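Local coordinates for BauA (Acinetobacter baumannii, PDB 6HCP), which acts as a TonB-dependent outer-membrane receptor that takes up ferric preacinetobactin, supplying iron to the pathogen, at residues K435-T446 with S462-K473; S360-Y371 with S421-F431. All coordinates share one frame; numbering follows the deposited sequence.

Contact 1: residues K435-T446 with S462-K473; sequences KVQLTLGLRHQT and SATTPGVALLIK. With C8E ((hydroxyethyloxy)tri(ethyloxy)octane), chain B.
S462 opens the pairing: OG lies 2.8 Å from T446 OG1, a hydrogen bond in which either may donate, and a water joins S462 OG to NE2 of H444. The other ring nitrogen, H444 ND1, meets T464 OG1 at 2.8 Å in the plane of the ring. With chi1 at -175°, CG stands anti to the backbone N, which brings the ring's edge to T464 OG1 and its NE2 end near S462 CB; bonds at both nitrogens fix its rotation. On the face of the sheet that carries R443, T465 rests CG2 on R443 CB (3.9 Å), while its hydroxyl binds E486. P466 follows with CB 3.6 Å from C7 of a C8E detergent, consistent with a lipid-facing surface. G467 pairs with G441 through two backbone bonds of 3.0 Å each. V468 CG2 presses unusually close to L440 CD2 (3.3 Å), the two side chains running side by side, and the same methyl also touches L438 CD1. L470 sends CD1 across to V436 CG1 at 3.9 Å. K473 N donates to K435 O (2.8 Å), and its ammonium forms a salt bridge with D59. The ladder belongs to the TonB-dependent receptor barrel: R443 reaches inward to hydrogen-bond L147 O, with a weak bond to A146 O and a cation-pi contact with F51, strand 412-431 bonds along the edge of 436-446, and strand 478-489 flanks 462-473.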
loop_
_atom_site.group_PDB
_atom_site.type_symbol
_atom_site.label_atom_id
_atom_site.label_comp_id
_atom_site.label_asym_id
_atom_site.label_seq_id
_atom_site.Cartn_x
_atom_site.Cartn_y
_atom_site.Cartn_z
ATOM N N LYS A 435 -5.129 -51.525 17.600
ATOM C CA LYS A 435 -4.325 -51.085 16.463
ATOM C C LYS A 435 -5.115 -51.178 15.149
ATOM O O LYS A 435 -4.648 -50.684 14.126
ATOM C CB LYS A 435 -3.020 -51.884 16.377
ATOM C CG LYS A 435 -2.002 -51.526 17.455
ATOM C CD LYS A 435 -0.621 -52.096 17.204
ATOM C CE LYS A 435 -0.557 -53.598 17.370
ATOM N NZ LYS A 435 0.771 -54.031 17.869
ATOM N N VAL A 436 -6.190 -51.972 15.140
ATOM C CA VAL A 436 -7.031 -52.122 13.953
ATOM C C VAL A 436 -8.480 -51.862 14.364
ATOM O O VAL A 436 -8.965 -52.461 15.320
ATOM C CB VAL A 436 -6.877 -53.502 13.293
ATOM C CG1 VAL A 436 -7.737 -53.618 12.039
ATOM C CG2 VAL A 436 -5.424 -53.805 12.960
ATOM N N GLN A 437 -9.093 -50.845 13.749
ATOM C CA GLN A 437 -10.410 -50.363 14.171
ATOM C C GLN A 437 -11.347 -50.317 12.956
ATOM O O GLN A 437 -11.050 -49.644 11.964
ATOM C CB GLN A 437 -10.293 -48.987 14.812
ATOM C CG GLN A 437 -9.466 -49.000 16.087
ATOM C CD GLN A 437 -9.228 -47.618 16.641
ATOM O OE1 GLN A 437 -10.079 -46.732 16.544
ATOM N NE2 GLN A 437 -8.080 -47.449 17.283
ATOM N N LEU A 438 -12.363 -51.189 12.974
ATOM C CA LEU A 438 -13.328 -51.321 11.869
ATOM C C LEU A 438 -14.674 -50.770 12.329
ATOM O O LEU A 438 -15.232 -51.243 13.326
ATOM C CB LEU A 438 -13.475 -52.793 11.482
ATOM C CG LEU A 438 -14.590 -53.104 10.481
ATOM C CD1 LEU A 438 -14.276 -52.516 9.123
ATOM C CD2 LEU A 438 -14.800 -54.602 10.369
ATOM N N THR A 439 -15.170 -49.757 11.607
ATOM C CA THR A 439 -16.470 -49.162 11.911
ATOM C C THR A 439 -17.446 -49.570 10.792
ATOM O O THR A 439 -17.105 -49.503 9.628
ATOM C CB THR A 439 -16.365 -47.639 12.054
ATOM O OG1 THR A 439 -15.507 -47.306 13.141
ATOM C CG2 THR A 439 -17.702 -46.978 12.302
ATOM N N LEU A 440 -18.622 -50.066 11.182
ATOM C CA LEU A 440 -19.692 -50.495 10.275
ATOM C C LEU A 440 -20.978 -49.863 10.791
ATOM O O LEU A 440 -21.253 -49.917 11.998
ATOM C CB LEU A 440 -19.892 -52.016 10.341
ATOM C CG LEU A 440 -18.740 -52.908 9.924
ATOM C CD1 LEU A 440 -19.120 -54.362 10.173
ATOM C CD2 LEU A 440 -18.389 -52.692 8.461
ATOM N N GLY A 441 -21.861 -49.462 9.871
ATOM C CA GLY A 441 -23.147 -48.997 10.303
ATOM C C GLY A 441 -24.123 -48.803 9.156
ATOM O O GLY A 441 -23.761 -48.871 7.980
ATOM N N LEU A 442 -25.375 -48.541 9.530
ATOM C CA LEU A 442 -26.328 -48.087 8.554
ATOM C C LEU A 442 -27.280 -47.082 9.186
ATOM O O LEU A 442 -27.405 -47.009 10.403
ATOM C CB LEU A 442 -27.050 -49.300 7.962
ATOM C CG LEU A 442 -28.101 -49.962 8.833
ATOM C CD1 LEU A 442 -29.384 -49.152 8.859
ATOM C CD2 LEU A 442 -28.379 -51.367 8.304
ATOM N N ARG A 443 -27.917 -46.282 8.312
ATOM C CA ARG A 443 -28.917 -45.336 8.711
ATOM C C ARG A 443 -30.076 -45.371 7.705
ATOM O O ARG A 443 -29.874 -45.450 6.513
ATOM C CB ARG A 443 -28.319 -43.933 8.825
ATOM C CG ARG A 443 -29.325 -42.852 9.178
ATOM C CD ARG A 443 -28.695 -41.476 9.427
ATOM N NE ARG A 443 -27.676 -41.486 10.463
ATOM C CZ ARG A 443 -27.902 -41.654 11.759
ATOM N NH1 ARG A 443 -29.132 -41.502 12.241
ATOM N NH2 ARG A 443 -26.883 -41.964 12.559
ATOM N N HIS A 444 -31.290 -45.306 8.240
ATOM C CA HIS A 444 -32.485 -45.252 7.435
ATOM C C HIS A 444 -33.051 -43.845 7.585
ATOM O O HIS A 444 -33.280 -43.377 8.690
ATOM C CB HIS A 444 -33.512 -46.323 7.866
ATOM C CG HIS A 444 -34.718 -46.370 6.981
ATOM N ND1 HIS A 444 -34.671 -46.935 5.722
ATOM C CD2 HIS A 444 -35.990 -45.944 7.168
ATOM C CE1 HIS A 444 -35.842 -46.772 5.135
ATOM N NE2 HIS A 444 -36.679 -46.218 6.010
ATOM N N GLN A 445 -33.223 -43.178 6.445
ATOM C CA GLN A 445 -33.524 -41.746 6.381
ATOM C C GLN A 445 -34.863 -41.552 5.654
ATOM O O GLN A 445 -35.053 -42.106 4.580
ATOM C CB GLN A 445 -32.415 -41.031 5.609
ATOM C CG GLN A 445 -32.651 -39.533 5.436
ATOM C CD GLN A 445 -32.291 -38.778 6.688
ATOM O OE1 GLN A 445 -31.190 -38.911 7.231
ATOM N NE2 GLN A 445 -33.221 -37.977 7.160
ATOM N N THR A 446 -35.720 -40.699 6.211
ATOM C CA THR A 446 -36.950 -40.306 5.567
ATOM C C THR A 446 -36.983 -38.784 5.379
ATOM O O THR A 446 -36.505 -38.054 6.217
ATOM C CB THR A 446 -38.172 -40.809 6.354
ATOM O OG1 THR A 446 -38.038 -42.228 6.483
ATOM C CG2 THR A 446 -39.480 -40.530 5.646
ATOM N N SER A 462 -37.878 -42.459 1.353
ATOM C CA SER A 462 -36.892 -42.995 2.295
ATOM C C SER A 462 -35.727 -43.567 1.504
ATOM O O SER A 462 -35.877 -43.997 0.335
ATOM C CB SER A 462 -37.491 -44.066 3.200
ATOM O OG SER A 462 -38.520 -43.517 3.999
ATOM N N ALA A 463 -34.602 -43.721 2.207
ATOM C CA ALA A 463 -33.478 -44.466 1.724
ATOM C C ALA A 463 -32.702 -45.037 2.910
ATOM O O ALA A 463 -32.746 -44.489 4.013
ATOM C CB ALA A 463 -32.598 -43.586 0.878
ATOM N N THR A 464 -31.890 -46.048 2.611
ATOM C CA THR A 464 -31.025 -46.683 3.596
ATOM C C THR A 464 -29.581 -46.556 3.123
ATOM O O THR A 464 -29.292 -46.857 1.967
ATOM C CB THR A 464 -31.384 -48.166 3.793
ATOM O OG1 THR A 464 -32.776 -48.249 4.087
ATOM C CG2 THR A 464 -30.603 -48.799 4.918
ATOM N N THR A 465 -28.720 -46.028 4.016
ATOM C CA THR A 465 -27.372 -45.664 3.685
ATOM C C THR A 465 -26.404 -46.418 4.597
ATOM O O THR A 465 -26.439 -46.276 5.809
ATOM C CB THR A 465 -27.193 -44.138 3.738
ATOM O OG1 THR A 465 -25.899 -43.862 3.221
ATOM C CG2 THR A 465 -27.367 -43.532 5.112
ATOM N N PRO A 466 -25.434 -47.149 4.033
ATOM C CA PRO A 466 -24.410 -47.802 4.846
ATOM C C PRO A 466 -23.140 -46.945 4.946
ATOM O O PRO A 466 -22.939 -46.043 4.134
ATOM C CB PRO A 466 -24.128 -49.074 4.044
ATOM C CG PRO A 466 -24.279 -48.614 2.600
ATOM C CD PRO A 466 -25.358 -47.546 2.622
ATOM N N GLY A 467 -22.257 -47.319 5.874
ATOM C CA GLY A 467 -20.907 -46.790 5.918
ATOM C C GLY A 467 -19.965 -47.820 6.513
ATOM O O GLY A 467 -20.392 -48.660 7.338
ATOM N N VAL A 468 -18.727 -47.827 6.022
ATOM C CA VAL A 468 -17.701 -48.676 6.585
ATOM C C VAL A 468 -16.374 -47.915 6.556
ATOM O O VAL A 468 -16.090 -47.162 5.630
ATOM C CB VAL A 468 -17.608 -50.012 5.836
ATOM C CG1 VAL A 468 -17.389 -49.814 4.351
ATOM C CG2 VAL A 468 -16.516 -50.908 6.404
ATOM N N ALA A 469 -15.607 -48.042 7.631
ATOM C CA ALA A 469 -14.316 -47.399 7.708
ATOM C C ALA A 469 -13.337 -48.326 8.440
ATOM O O ALA A 469 -13.712 -49.033 9.372
ATOM C CB ALA A 469 -14.449 -46.085 8.427
ATOM N N LEU A 470 -12.084 -48.301 7.999
ATOM C CA LEU A 470 -11.037 -49.116 8.588
ATOM C C LEU A 470 -9.851 -48.213 8.901
ATOM O O LEU A 470 -9.400 -47.448 8.036
ATOM C CB LEU A 470 -10.649 -50.212 7.593
ATOM C CG LEU A 470 -9.505 -51.123 8.022
ATOM C CD1 LEU A 470 -9.860 -51.838 9.318
ATOM C CD2 LEU A 470 -9.180 -52.111 6.912
ATOM N N LEU A 471 -9.358 -48.315 10.137
ATOM C CA LEU A 471 -8.178 -47.597 10.540
ATOM C C LEU A 471 -7.146 -48.566 11.141
ATOM O O LEU A 471 -7.493 -49.385 11.976
ATOM C CB LEU A 471 -8.570 -46.532 11.555
ATOM C CG LEU A 471 -7.395 -45.646 11.954
ATOM C CD1 LEU A 471 -7.767 -44.186 11.921
ATOM C CD2 LEU A 471 -6.841 -46.064 13.307
ATOM N N ILE A 472 -5.907 -48.475 10.652
ATOM C CA ILE A 472 -4.786 -49.252 11.151
ATOM C C ILE A 472 -3.728 -48.293 11.717
ATOM O O ILE A 472 -3.225 -47.410 11.014
ATOM C CB ILE A 472 -4.206 -50.147 10.052
ATOM C CG1 ILE A 472 -5.246 -51.140 9.519
ATOM C CG2 ILE A 472 -2.949 -50.849 10.568
ATOM C CD1 ILE A 472 -4.838 -51.809 8.227
ATOM N N LYS A 473 -3.433 -48.461 13.005
ATOM C CA LYS A 473 -2.341 -47.750 13.654
ATOM C C LYS A 473 -1.041 -48.500 13.381
ATOM O O LYS A 473 -0.725 -49.440 14.075
ATOM C CB LYS A 473 -2.628 -47.611 15.149
ATOM C CG LYS A 473 -3.898 -46.846 15.485
ATOM C CD LYS A 473 -4.257 -46.820 16.948
ATOM C CE LYS A 473 -3.448 -45.823 17.753
ATOM N NZ LYS A 473 -3.927 -44.436 17.557
HETATM C C1 C8E B . -21.656 -50.762 -1.908
HETATM C C2 C8E B . -20.808 -50.608 -0.664
HETATM C C3 C8E B . -21.636 -50.960 0.561
HETATM C C4 C8E B . -20.844 -50.830 1.861
HETATM C C5 C8E B . -21.206 -51.967 2.805
HETATM C C6 C8E B . -21.284 -51.564 4.257
HETATM C C7 C8E B . -22.490 -52.204 4.890
HETATM C C8 C8E B . -22.345 -52.159 6.377
HETATM O O9 C8E B . -23.605 -52.475 6.933
HETATM C C10 C8E B . -23.556 -53.374 8.023
HETATM C C11 C8E B . -24.753 -53.177 8.936
HETATM O O12 C8E B . -24.295 -53.042 10.291
HETATM C C13 C8E B . -24.871 -53.938 11.236
HETATM C C14 C8E B . -24.990 -53.220 12.576
HETATM O O15 C8E B . -23.749 -52.613 12.942
HETATM O O HOH W 1 -39.262 -45.815 5.426
#

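Contact 2: residues S360-Y371 with S421-F431; sequences SVKHQWVANATY and SSFGLADTLSF. With C8E ((hydroxyethyloxy)tri(ethyloxy)octane), chain C; EDO (1,2-ethanediol), chain N.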
loop_
_atom_site.group_PDB
_atom_site.type_symbol
_atom_site.label_atom_id
_atom_site.label_comp_id
_atom_site.label_asym_id
_atom_site.label_seq_id
_atom_site.Cartn_x
_atom_site.Cartn_y
_atom_site.Cartn_z
ATOM N N SER A 360 -10.847 -61.000 22.322
ATOM C CA SER A 360 -9.851 -59.925 22.326
ATOM C C SER A 360 -10.301 -58.709 21.486
ATOM O O SER A 360 -9.481 -57.817 21.187
ATOM C CB SER A 360 -8.547 -60.445 21.807
ATOM O OG SER A 360 -8.644 -60.750 20.417
ATOM N N VAL A 361 -11.579 -58.686 21.076
ATOM C CA VAL A 361 -12.124 -57.602 20.227
ATOM C C VAL A 361 -13.048 -56.721 21.066
ATOM O O VAL A 361 -13.952 -57.212 21.703
ATOM C CB VAL A 361 -12.859 -58.170 19.001
ATOM C CG1 VAL A 361 -13.429 -57.057 18.128
ATOM C CG2 VAL A 361 -11.954 -59.081 18.198
ATOM N N LYS A 362 -12.743 -55.419 21.124
ATOM C CA LYS A 362 -13.529 -54.467 21.853
ATOM C C LYS A 362 -14.547 -53.813 20.898
ATOM O O LYS A 362 -14.214 -53.464 19.773
ATOM C CB LYS A 362 -12.625 -53.392 22.461
ATOM C CG LYS A 362 -11.691 -53.882 23.559
ATOM C CD LYS A 362 -10.828 -52.775 24.133
ATOM C CE LYS A 362 -9.835 -53.285 25.157
ATOM N NZ LYS A 362 -8.585 -52.488 25.148
ATOM N N HIS A 363 -15.755 -53.604 21.406
ATOM C CA HIS A 363 -16.872 -53.026 20.659
ATOM C C HIS A 363 -17.306 -51.730 21.333
ATOM O O HIS A 363 -17.522 -51.680 22.555
ATOM C CB HIS A 363 -18.046 -54.013 20.565
ATOM C CG HIS A 363 -17.759 -55.254 19.790
ATOM N ND1 HIS A 363 -18.384 -55.515 18.587
ATOM C CD2 HIS A 363 -17.001 -56.347 20.076
ATOM C CE1 HIS A 363 -17.997 -56.699 18.143
ATOM N NE2 HIS A 363 -17.073 -57.191 18.998
ATOM N N GLN A 364 -17.447 -50.678 20.517
ATOM C CA GLN A 364 -18.050 -49.421 20.941
ATOM C C GLN A 364 -19.131 -49.069 19.920
ATOM O O GLN A 364 -18.816 -48.970 18.735
ATOM C CB GLN A 364 -17.006 -48.302 20.917
ATOM C CG GLN A 364 -16.949 -47.419 22.145
ATOM C CD GLN A 364 -15.665 -46.622 22.083
ATOM O OE1 GLN A 364 -14.634 -47.039 22.604
ATOM N NE2 GLN A 364 -15.646 -45.643 21.195
ATOM N N TRP A 365 -20.381 -48.991 20.371
ATOM C CA TRP A 365 -21.507 -48.881 19.467
ATOM C C TRP A 365 -22.338 -47.664 19.850
ATOM O O TRP A 365 -22.298 -47.188 20.988
ATOM C CB TRP A 365 -22.356 -50.166 19.461
ATOM C CG TRP A 365 -22.933 -50.478 20.811
ATOM C CD1 TRP A 365 -22.357 -51.257 21.772
ATOM C CD2 TRP A 365 -24.167 -50.000 21.366
ATOM N NE1 TRP A 365 -23.142 -51.276 22.890
ATOM C CE2 TRP A 365 -24.254 -50.509 22.679
ATOM C CE3 TRP A 365 -25.203 -49.186 20.896
ATOM C CZ2 TRP A 365 -25.341 -50.256 23.512
ATOM C CZ3 TRP A 365 -26.263 -48.908 21.733
ATOM C CH2 TRP A 365 -26.325 -49.423 23.029
ATOM N N VAL A 366 -23.164 -47.225 18.891
ATOM C CA VAL A 366 -24.100 -46.170 19.100
ATOM C C VAL A 366 -25.353 -46.448 18.258
ATOM O O VAL A 366 -25.262 -46.981 17.159
ATOM C CB VAL A 366 -23.473 -44.807 18.730
ATOM C CG1 VAL A 366 -22.871 -44.825 17.337
ATOM C CG2 VAL A 366 -24.468 -43.668 18.873
ATOM N N ALA A 367 -26.503 -46.054 18.801
ATOM C CA ALA A 367 -27.764 -46.134 18.087
ATOM C C ALA A 367 -28.531 -44.849 18.366
ATOM O O ALA A 367 -28.651 -44.443 19.511
ATOM C CB ALA A 367 -28.563 -47.343 18.518
ATOM N N ASN A 368 -29.119 -44.258 17.317
ATOM C CA ASN A 368 -29.813 -43.015 17.526
ATOM C C ASN A 368 -31.020 -42.886 16.601
ATOM O O ASN A 368 -31.235 -43.687 15.676
ATOM C CB ASN A 368 -28.854 -41.818 17.406
ATOM C CG ASN A 368 -28.532 -41.437 15.974
ATOM O OD1 ASN A 368 -28.571 -42.279 15.079
ATOM N ND2 ASN A 368 -28.123 -40.186 15.773
ATOM N N ALA A 369 -31.849 -41.912 16.963
ATOM C CA ALA A 369 -32.971 -41.447 16.195
ATOM C C ALA A 369 -32.884 -39.928 16.093
ATOM O O ALA A 369 -32.587 -39.268 17.097
ATOM C CB ALA A 369 -34.257 -41.870 16.871
ATOM N N THR A 370 -33.136 -39.393 14.889
ATOM C CA THR A 370 -33.080 -37.943 14.666
ATOM C C THR A 370 -34.389 -37.483 14.028
ATOM O O THR A 370 -35.050 -38.249 13.313
ATOM C CB THR A 370 -31.882 -37.535 13.792
ATOM O OG1 THR A 370 -32.124 -37.865 12.420
ATOM C CG2 THR A 370 -30.592 -38.172 14.242
ATOM N N TYR A 371 -34.693 -36.202 14.238
ATOM C CA TYR A 371 -35.865 -35.534 13.685
ATOM C C TYR A 371 -35.485 -34.083 13.354
ATOM O O TYR A 371 -34.810 -33.414 14.127
ATOM C CB TYR A 371 -37.042 -35.583 14.664
ATOM C CG TYR A 371 -37.366 -36.968 15.179
ATOM C CD1 TYR A 371 -38.275 -37.781 14.513
ATOM C CD2 TYR A 371 -36.710 -37.505 16.284
ATOM C CE1 TYR A 371 -38.554 -39.068 14.949
ATOM C CE2 TYR A 371 -36.972 -38.794 16.731
ATOM C CZ TYR A 371 -37.895 -39.578 16.056
ATOM O OH TYR A 371 -38.177 -40.842 16.480
ATOM N N SER A 421 -36.493 -37.542 9.211
ATOM C CA SER A 421 -36.255 -38.363 10.389
ATOM C C SER A 421 -35.293 -39.489 10.006
ATOM O O SER A 421 -35.164 -39.820 8.814
ATOM C CB SER A 421 -37.540 -38.897 10.927
ATOM O OG SER A 421 -38.049 -39.859 10.024
ATOM N N SER A 422 -34.529 -39.982 10.984
ATOM C CA SER A 422 -33.635 -41.095 10.707
ATOM C C SER A 422 -33.472 -41.983 11.944
ATOM O O SER A 422 -33.730 -41.566 13.081
ATOM C CB SER A 422 -32.291 -40.620 10.193
ATOM O OG SER A 422 -31.459 -40.173 11.249
ATOM N N PHE A 423 -32.964 -43.188 11.681
ATOM C CA PHE A 423 -32.579 -44.124 12.711
ATOM C C PHE A 423 -31.257 -44.709 12.242
ATOM O O PHE A 423 -31.119 -45.114 11.084
ATOM C CB PHE A 423 -33.696 -45.149 12.980
ATOM C CG PHE A 423 -35.062 -44.516 13.188
ATOM C CD1 PHE A 423 -35.738 -43.905 12.131
ATOM C CD2 PHE A 423 -35.628 -44.416 14.454
ATOM C CE1 PHE A 423 -36.939 -43.228 12.331
ATOM C CE2 PHE A 423 -36.851 -43.778 14.644
ATOM C CZ PHE A 423 -37.461 -43.123 13.600
ATOM N N GLY A 424 -30.277 -44.729 13.149
ATOM C CA GLY A 424 -28.977 -45.187 12.781
ATOM C C GLY A 424 -28.333 -46.067 13.840
ATOM O O GLY A 424 -28.695 -46.025 15.018
ATOM N N LEU A 425 -27.401 -46.906 13.379
ATOM C CA LEU A 425 -26.668 -47.835 14.232
ATOM C C LEU A 425 -25.255 -47.969 13.676
ATOM O O LEU A 425 -25.078 -48.150 12.474
ATOM C CB LEU A 425 -27.398 -49.187 14.243
ATOM C CG LEU A 425 -26.741 -50.316 15.034
ATOM C CD1 LEU A 425 -26.724 -50.002 16.528
ATOM C CD2 LEU A 425 -27.470 -51.622 14.788
ATOM N N ALA A 426 -24.256 -47.967 14.575
ATOM C CA ALA A 426 -22.894 -48.270 14.190
ATOM C C ALA A 426 -22.154 -48.974 15.332
ATOM O O ALA A 426 -22.452 -48.768 16.492
ATOM C CB ALA A 426 -22.141 -47.024 13.771
ATOM N N ASP A 427 -21.179 -49.787 14.930
ATOM C CA ASP A 427 -20.271 -50.453 15.847
ATOM C C ASP A 427 -18.853 -50.250 15.333
ATOM O O ASP A 427 -18.597 -50.404 14.130
ATOM C CB ASP A 427 -20.584 -51.950 15.940
ATOM C CG ASP A 427 -19.802 -52.711 17.014
ATOM O OD1 ASP A 427 -19.318 -52.062 17.981
ATOM O OD2 ASP A 427 -19.795 -53.970 16.940
ATOM N N THR A 428 -17.946 -49.920 16.262
ATOM C CA THR A 428 -16.530 -49.901 15.983
ATOM C C THR A 428 -15.889 -51.078 16.737
ATOM O O THR A 428 -15.959 -51.135 17.954
ATOM C CB THR A 428 -15.866 -48.574 16.389
ATOM O OG1 THR A 428 -16.446 -47.482 15.674
ATOM C CG2 THR A 428 -14.378 -48.584 16.120
ATOM N N LEU A 429 -15.326 -52.011 15.970
ATOM C CA LEU A 429 -14.636 -53.171 16.466
ATOM C C LEU A 429 -13.139 -52.853 16.483
ATOM O O LEU A 429 -12.579 -52.588 15.417
ATOM C CB LEU A 429 -14.918 -54.358 15.545
ATOM C CG LEU A 429 -16.359 -54.861 15.491
ATOM C CD1 LEU A 429 -17.226 -53.970 14.614
ATOM C CD2 LEU A 429 -16.392 -56.269 14.948
ATOM N N SER A 430 -12.507 -53.004 17.659
ATOM C CA SER A 430 -11.051 -52.749 17.829
ATOM C C SER A 430 -10.321 -54.059 18.145
ATOM O O SER A 430 -10.654 -54.696 19.136
ATOM C CB SER A 430 -10.791 -51.737 18.909
ATOM O OG SER A 430 -11.476 -50.527 18.644
ATOM N N PHE A 431 -9.443 -54.462 17.215
ATOM C CA PHE A 431 -8.635 -55.683 17.240
ATOM C C PHE A 431 -7.192 -55.321 17.622
ATOM O O PHE A 431 -6.735 -54.192 17.359
ATOM C CB PHE A 431 -8.568 -56.338 15.855
ATOM C CG PHE A 431 -9.886 -56.650 15.196
ATOM C CD1 PHE A 431 -10.641 -55.649 14.598
ATOM C CD2 PHE A 431 -10.336 -57.962 15.106
ATOM C CE1 PHE A 431 -11.777 -55.964 13.865
ATOM C CE2 PHE A 431 -11.513 -58.270 14.439
ATOM C CZ PHE A 431 -12.245 -57.266 13.835
HETATM C C1 C8E C . -31.734 -48.407 14.793
HETATM C C2 C8E C . -32.097 -48.310 16.256
HETATM C C3 C8E C . -32.600 -46.930 16.656
HETATM C C4 C8E C . -32.323 -46.625 18.135
HETATM C C5 C8E C . -33.166 -45.458 18.647
HETATM C C6 C8E C . -32.713 -44.938 19.996
HETATM C C7 C8E C . -33.688 -43.873 20.489
HETATM C C8 C8E C . -33.943 -43.971 21.988
HETATM O O9 C8E C . -34.034 -42.687 22.618
HETATM C C10 C8E C . -33.328 -42.674 23.863
HETATM C C11 C8E C . -33.876 -41.600 24.776
HETATM O O12 C8E C . -32.824 -41.242 25.656
HETATM C C1 EDO N . -40.724 -37.468 7.005
HETATM O O1 EDO N . -42.098 -37.288 7.331
HETATM C C2 EDO N . -39.950 -37.349 8.303
HETATM O O2 EDO N . -40.546 -38.204 9.284
HETATM O O HOH W 2 -18.819 -46.767 17.089
#
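H363 turns the edge of its imidazole to the carboxylate of D427, the two planes 23° apart and so nearly coplanar. ND1 donates to D427 OD2 at 2.7 Å, a nearly straight bond (162°) that lies in the ring plane and uses the syn lone pair of the oxygen. CG anti to the backbone N (chi1 -172°) carries the D427 carboxylate diagonally, past its register partner W365, to H363. L429 CD2 packs on H363 CE1 at 3.6 Å, and NE2 is taken by T358, so the imidazole is held at both nitrogens. Toward the start of 360-371, V361 places CG1 over the centre of one face of the F431 ring, while its CG2 meets F431 CD2 at 3.7 Å. Farther along the H363 face of the sheet, A367 CB touches L425 CD1 and A369 CB touches F423 CD2, each at 3.8 Å, and Y371 OH comes 3.7 Å from F423 CE2. A C8E chain lies against A367, consistent with a membrane-facing wall. On the other face, T370 OG1 and S422 OG share a hydrogen bond of 2.7 Å, and S422 OG also bonds R443 NH1. A water bridges Q364 O to T428 OG1, which also hydrogen-bonds T439 on the next strand. Ten backbone bonds zip the strands together within the receptor barrel; strand 331-358 continues the wall beyond 361-371, strand 436-451 beyond 421-431, and F51 packs inside against V366, N368 and A426.

From the N terminus, strand 361-381 comes first, and contact 2 closes a loop of about fifty residues when strand 412-431 returns beside it. A short turn then leads into strand 436-451, which contact 1 pairs with 461-473 as a hairpin across a shorter excursion. The contacts therefore stand in series, neither nesting nor crossing, yet they adjoin in space with centres about 9 Å apart. Strands 412-431 and 436-451 form the seam: L429 N bonds L438 O at 2.8 Å. R443 of contact 1 also reaches N368 and S422 of contact 2, linking three neighbouring barrel strands, while its contacts with L147 and F51 lie on the inner side; 461-473 joins as the fourth strand through contact 1.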